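Local coordinates for hypothetical protein SSO2273 (Sulfolobus solfataricus, PDB 2X4H) that binds zinc and probably acts as a metal-dependent, DNA-binding transcription repressor of the DtxR/MntR family, assembling through its dimerisation domain, at residues Y80-L91 / E115-L125. Numbering follows the deposited sequence.
Sequences YLIKAHRVIEIL and EEIIDKLYNYL. With ZN (zinc ion), chain M; ZN (zinc ion), chain N.
Ile118 fits as a knob into a hole formed by Tyr80, Lys83, Ala84 and Ile88, the apolar centre of the metal-binding and dimerisation domain's helix pair, where helix 115-124 crosses the 80-91 part of helix 72-94 at 47°. Ile118 CG1 lies 3.6 Å from Ala84 CB, while CG2 passes Lys83 CG. One turn on, Val87 splits its branches: CG1, anti to the backbone N (chi1 170°), meets Leu121 CG at 3.6 Å and Leu125 CD1, whereas CG2 reaches the edge of the Tyr122 ring. Leu91 CD2 touches Leu121 CD2, and Leu91 also packs on Leu91 of the second subunit. On the far side of helix 80-91, His85 and Glu89 bind zinc, Glu89 bridging two ions whose sites Cys103, Cys131 and His133 help complete. Toward the polar edge, Tyr80 OH hydrogen-bonds to Ile113 O. The extended Lys83 chain lays CE over one face of Tyr122, and Lys83 NZ forms a salt bridge with Asp119 OD1 at 2.7 Å, from above the carboxylate plane. Cutting this side chain back to an alanine would probably leave Asp119 without this basic mate and take the lysine's cover off the ring face. Lys83 NZ also makes a cation-pi contact, 4.1 Å from the Tyr122 ring centroid and 22° off the ring normal.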
loop_
_atom_site.group_PDB
_atom_site.type_symbol
_atom_site.label_atom_id
_atom_site.label_comp_id
_atom_site.label_asym_id
_atom_site.label_seq_id
_atom_site.Cartn_x
_atom_site.Cartn_y
_atom_site.Cartn_z
ATOM N N TYR C 80 -11.200 -16.515 1.675
ATOM C CA TYR C 80 -10.614 -16.718 2.975
ATOM C C TYR C 80 -11.265 -15.789 4.030
ATOM O O TYR C 80 -11.550 -16.232 5.159
ATOM C CB TYR C 80 -9.092 -16.590 2.949
ATOM C CG TYR C 80 -8.605 -16.562 4.338
ATOM C CD1 TYR C 80 -8.700 -17.702 5.150
ATOM C CD2 TYR C 80 -8.154 -15.375 4.910
ATOM C CE1 TYR C 80 -8.319 -17.655 6.494
ATOM C CE2 TYR C 80 -7.760 -15.321 6.252
ATOM C CZ TYR C 80 -7.834 -16.454 7.027
ATOM O OH TYR C 80 -7.413 -16.363 8.330
ATOM N N LEU C 81 -11.564 -14.542 3.670
ATOM C CA LEU C 81 -12.297 -13.674 4.610
ATOM C C LEU C 81 -13.764 -14.135 4.851
ATOM O O LEU C 81 -14.305 -13.995 5.958
ATOM C CB LEU C 81 -12.255 -12.222 4.158
ATOM C CG LEU C 81 -12.961 -11.156 4.993
ATOM C CD1 LEU C 81 -12.700 -11.369 6.466
ATOM C CD2 LEU C 81 -12.467 -9.761 4.561
ATOM N N ILE C 82 -14.396 -14.677 3.817
ATOM C CA ILE C 82 -15.772 -15.157 3.910
ATOM C C ILE C 82 -15.814 -16.342 4.844
ATOM O O ILE C 82 -16.661 -16.410 5.732
ATOM C CB ILE C 82 -16.342 -15.524 2.529
ATOM C CG1 ILE C 82 -16.687 -14.244 1.738
ATOM C CG2 ILE C 82 -17.579 -16.450 2.683
ATOM C CD1 ILE C 82 -17.012 -14.441 0.248
ATOM N N LYS C 83 -14.875 -17.262 4.652
ATOM C CA LYS C 83 -14.665 -18.400 5.537
ATOM C C LYS C 83 -14.400 -17.920 6.965
ATOM O O LYS C 83 -14.964 -18.442 7.912
ATOM C CB LYS C 83 -13.495 -19.254 5.010
ATOM C CG LYS C 83 -13.235 -20.547 5.773
ATOM C CD LYS C 83 -12.139 -21.441 5.189
ATOM C CE LYS C 83 -12.046 -22.731 6.018
ATOM N NZ LYS C 83 -11.035 -23.735 5.553
ATOM N N ALA C 84 -13.548 -16.916 7.136
ATOM C CA ALA C 84 -13.221 -16.427 8.485
ATOM C C ALA C 84 -14.441 -15.827 9.189
ATOM O O ALA C 84 -14.687 -16.143 10.345
ATOM C CB ALA C 84 -12.047 -15.406 8.459
ATOM N N HIS C 85 -15.197 -14.996 8.481
ATOM C CA HIS C 85 -16.372 -14.346 9.035
ATOM C C HIS C 85 -17.376 -15.405 9.514
ATOM O O HIS C 85 -17.832 -15.389 10.663
ATOM C CB HIS C 85 -17.020 -13.384 7.996
ATOM C CG HIS C 85 -18.348 -12.832 8.428
ATOM N ND1 HIS C 85 -18.473 -11.858 9.401
ATOM C CD2 HIS C 85 -19.613 -13.185 8.079
ATOM C CE1 HIS C 85 -19.758 -11.610 9.601
ATOM N NE2 HIS C 85 -20.472 -12.425 8.835
ATOM N N ARG C 86 -17.655 -16.370 8.650
ATOM C CA ARG C 86 -18.724 -17.325 8.868
ATOM C C ARG C 86 -18.350 -18.459 9.846
ATOM O O ARG C 86 -19.190 -18.904 10.649
ATOM C CB ARG C 86 -19.176 -17.845 7.496
ATOM C CG ARG C 86 -19.880 -16.769 6.691
ATOM C CD ARG C 86 -20.268 -17.173 5.272
ATOM N NE ARG C 86 -20.886 -16.030 4.604
ATOM C CZ ARG C 86 -21.198 -15.946 3.312
ATOM N NH1 ARG C 86 -20.938 -16.918 2.458
ATOM N NH2 ARG C 86 -21.735 -14.831 2.855
ATOM N N VAL C 87 -17.101 -18.916 9.808
ATOM C CA VAL C 87 -16.625 -19.850 10.819
ATOM C C VAL C 87 -16.665 -19.211 12.218
ATOM O O VAL C 87 -17.143 -19.831 13.167
ATOM C CB VAL C 87 -15.221 -20.372 10.481
ATOM C CG1 VAL C 87 -14.626 -21.141 11.657
ATOM C CG2 VAL C 87 -15.273 -21.233 9.198
ATOM N N ILE C 88 -16.187 -17.975 12.354
ATOM C CA ILE C 88 -16.295 -17.270 13.633
ATOM C C ILE C 88 -17.758 -17.144 14.070
ATOM O O ILE C 88 -18.070 -17.412 15.224
ATOM C CB ILE C 88 -15.611 -15.891 13.595
ATOM C CG1 ILE C 88 -14.098 -16.050 13.759
ATOM C CG2 ILE C 88 -16.107 -15.006 14.749
ATOM C CD1 ILE C 88 -13.323 -14.861 13.296
ATOM N N GLU C 89 -18.661 -16.795 13.157
ATOM C CA GLU C 89 -20.066 -16.681 13.518
ATOM C C GLU C 89 -20.590 -17.941 14.182
ATOM O O GLU C 89 -21.339 -17.858 15.145
ATOM C CB GLU C 89 -20.956 -16.432 12.305
ATOM C CG GLU C 89 -20.842 -15.085 11.721
ATOM C CD GLU C 89 -22.017 -14.724 10.825
ATOM O OE1 GLU C 89 -22.573 -15.620 10.122
ATOM O OE2 GLU C 89 -22.343 -13.510 10.798
ATOM N N ILE C 90 -20.234 -19.097 13.623
ATOM C CA ILE C 90 -20.676 -20.376 14.142
ATOM C C ILE C 90 -20.165 -20.609 15.549
ATOM O O ILE C 90 -20.932 -21.050 16.417
ATOM C CB ILE C 90 -20.280 -21.559 13.236
ATOM C CG1 ILE C 90 -21.153 -21.555 11.976
ATOM C CG2 ILE C 90 -20.466 -22.922 13.970
ATOM C CD1 ILE C 90 -20.758 -22.556 10.917
ATOM N N LEU C 91 -18.879 -20.323 15.775
ATOM C CA LEU C 91 -18.307 -20.419 17.126
ATOM C C LEU C 91 -19.111 -19.545 18.073
ATOM O O LEU C 91 -19.454 -19.981 19.164
ATOM C CB LEU C 91 -16.821 -20.020 17.168
ATOM C CG LEU C 91 -16.192 -19.874 18.562
ATOM C CD1 LEU C 91 -16.172 -21.198 19.292
ATOM C CD2 LEU C 91 -14.768 -19.231 18.449
ATOM N N GLU C 115 -4.677 -17.610 8.772
ATOM C CA GLU C 115 -5.212 -18.735 8.014
ATOM C C GLU C 115 -5.255 -20.012 8.813
ATOM O O GLU C 115 -6.266 -20.745 8.790
ATOM C CB GLU C 115 -4.357 -18.955 6.748
ATOM C CG GLU C 115 -4.695 -20.237 5.929
ATOM C CD GLU C 115 -3.790 -20.463 4.701
ATOM O OE1 GLU C 115 -3.033 -19.538 4.284
ATOM O OE2 GLU C 115 -3.852 -21.585 4.144
ATOM N N GLU C 116 -4.155 -20.281 9.513
ATOM C CA GLU C 116 -4.043 -21.487 10.297
ATOM C C GLU C 116 -5.218 -21.600 11.282
ATOM O O GLU C 116 -5.810 -22.669 11.392
ATOM C CB GLU C 116 -2.702 -21.587 11.024
ATOM C CG GLU C 116 -2.473 -22.972 11.656
ATOM C CD GLU C 116 -1.188 -23.087 12.451
ATOM O OE1 GLU C 116 -0.345 -22.172 12.364
ATOM O OE2 GLU C 116 -1.033 -24.108 13.165
ATOM N N ILE C 117 -5.554 -20.499 11.956
ATOM C CA ILE C 117 -6.607 -20.495 12.968
ATOM C C ILE C 117 -7.967 -20.769 12.350
ATOM O O ILE C 117 -8.745 -21.615 12.842
ATOM C CB ILE C 117 -6.656 -19.160 13.746
ATOM C CG1 ILE C 117 -5.440 -19.019 14.651
ATOM C CG2 ILE C 117 -7.890 -19.073 14.592
ATOM C CD1 ILE C 117 -5.296 -17.636 15.284
ATOM N N ILE C 118 -8.275 -20.052 11.283
ATOM C CA ILE C 118 -9.556 -20.272 10.605
ATOM C C ILE C 118 -9.703 -21.713 10.079
ATOM O O ILE C 118 -10.734 -22.316 10.279
ATOM C CB ILE C 118 -9.774 -19.243 9.497
ATOM C CG1 ILE C 118 -9.957 -17.855 10.121
ATOM C CG2 ILE C 118 -10.958 -19.624 8.588
ATOM C CD1 ILE C 118 -11.076 -17.759 11.111
ATOM N N ASP C 119 -8.676 -22.266 9.438
ATOM C CA ASP C 119 -8.734 -23.647 8.965
ATOM C C ASP C 119 -8.841 -24.618 10.118
ATOM O O ASP C 119 -9.561 -25.622 10.014
ATOM C CB ASP C 119 -7.527 -24.017 8.099
ATOM C CG ASP C 119 -7.558 -23.324 6.714
ATOM O OD1 ASP C 119 -8.622 -22.749 6.366
ATOM O OD2 ASP C 119 -6.531 -23.340 5.973
ATOM N N LYS C 120 -8.150 -24.353 11.229
ATOM C CA LYS C 120 -8.243 -25.303 12.339
ATOM C C LYS C 120 -9.573 -25.192 13.058
ATOM O O LYS C 120 -10.101 -26.196 13.541
ATOM C CB LYS C 120 -7.039 -25.189 13.278
ATOM C CG LYS C 120 -5.839 -25.923 12.660
ATOM C CD LYS C 120 -4.624 -26.021 13.532
ATOM C CE LYS C 120 -3.708 -27.121 12.999
ATOM N NZ LYS C 120 -2.289 -26.852 13.301
ATOM N N LEU C 121 -10.126 -23.986 13.102
ATOM C CA LEU C 121 -11.387 -23.733 13.777
ATOM C C LEU C 121 -12.509 -24.346 12.952
ATOM O O LEU C 121 -13.457 -24.896 13.498
ATOM C CB LEU C 121 -11.617 -22.238 14.032
ATOM C CG LEU C 121 -12.903 -21.809 14.758
ATOM C CD1 LEU C 121 -13.029 -22.483 16.126
ATOM C CD2 LEU C 121 -13.020 -20.310 14.896
ATOM N N TYR C 122 -12.360 -24.286 11.633
ATOM C CA TYR C 122 -13.286 -24.925 10.707
ATOM C C TYR C 122 -13.342 -26.416 10.961
ATOM O O TYR C 122 -14.434 -26.984 11.158
ATOM C CB TYR C 122 -12.829 -24.607 9.285
ATOM C CG TYR C 122 -13.579 -25.242 8.142
ATOM C CD1 TYR C 122 -14.763 -24.683 7.671
ATOM C CD2 TYR C 122 -13.055 -26.316 7.464
ATOM C CE1 TYR C 122 -15.438 -25.212 6.591
ATOM C CE2 TYR C 122 -13.722 -26.860 6.364
ATOM C CZ TYR C 122 -14.929 -26.308 5.931
ATOM O OH TYR C 122 -15.622 -26.842 4.831
ATOM N N ASN C 123 -12.178 -27.052 11.034
ATOM C CA ASN C 123 -12.146 -28.482 11.371
ATOM C C ASN C 123 -12.751 -28.778 12.755
ATOM O O ASN C 123 -13.525 -29.701 12.909
ATOM C CB ASN C 123 -10.722 -29.044 11.263
ATOM C CG ASN C 123 -10.194 -29.027 9.830
ATOM O OD1 ASN C 123 -10.926 -28.754 8.875
ATOM N ND2 ASN C 123 -8.908 -29.293 9.680
ATOM N N TYR C 124 -12.394 -27.981 13.755
ATOM C CA TYR C 124 -12.884 -28.165 15.127
ATOM C C TYR C 124 -14.406 -28.092 15.220
ATOM O O TYR C 124 -14.997 -28.819 16.000
ATOM C CB TYR C 124 -12.253 -27.115 16.007
ATOM C CG TYR C 124 -12.586 -27.147 17.465
ATOM C CD1 TYR C 124 -11.933 -28.029 18.325
ATOM C CD2 TYR C 124 -13.500 -26.238 18.006
ATOM C CE1 TYR C 124 -12.221 -28.038 19.703
ATOM C CE2 TYR C 124 -13.786 -26.223 19.369
ATOM C CZ TYR C 124 -13.146 -27.134 20.209
ATOM O OH TYR C 124 -13.436 -27.138 21.550
ATOM N N LEU C 125 -15.027 -27.232 14.408
ATOM C CA LEU C 125 -16.488 -27.072 14.385
ATOM C C LEU C 125 -17.187 -28.064 13.472
ATOM O O LEU C 125 -18.390 -27.969 13.256
ATOM C CB LEU C 125 -16.850 -25.662 13.939
ATOM C CG LEU C 125 -16.349 -24.527 14.849
ATOM C CD1 LEU C 125 -16.549 -23.145 14.142
ATOM C CD2 LEU C 125 -17.006 -24.547 16.218
HETATM ZN ZN ZN M . -22.385 -12.358 9.057
HETATM ZN ZN ZN N . -23.651 -15.239 8.613
HETATM O O HOH W 1 -22.657 -13.488 7.164
#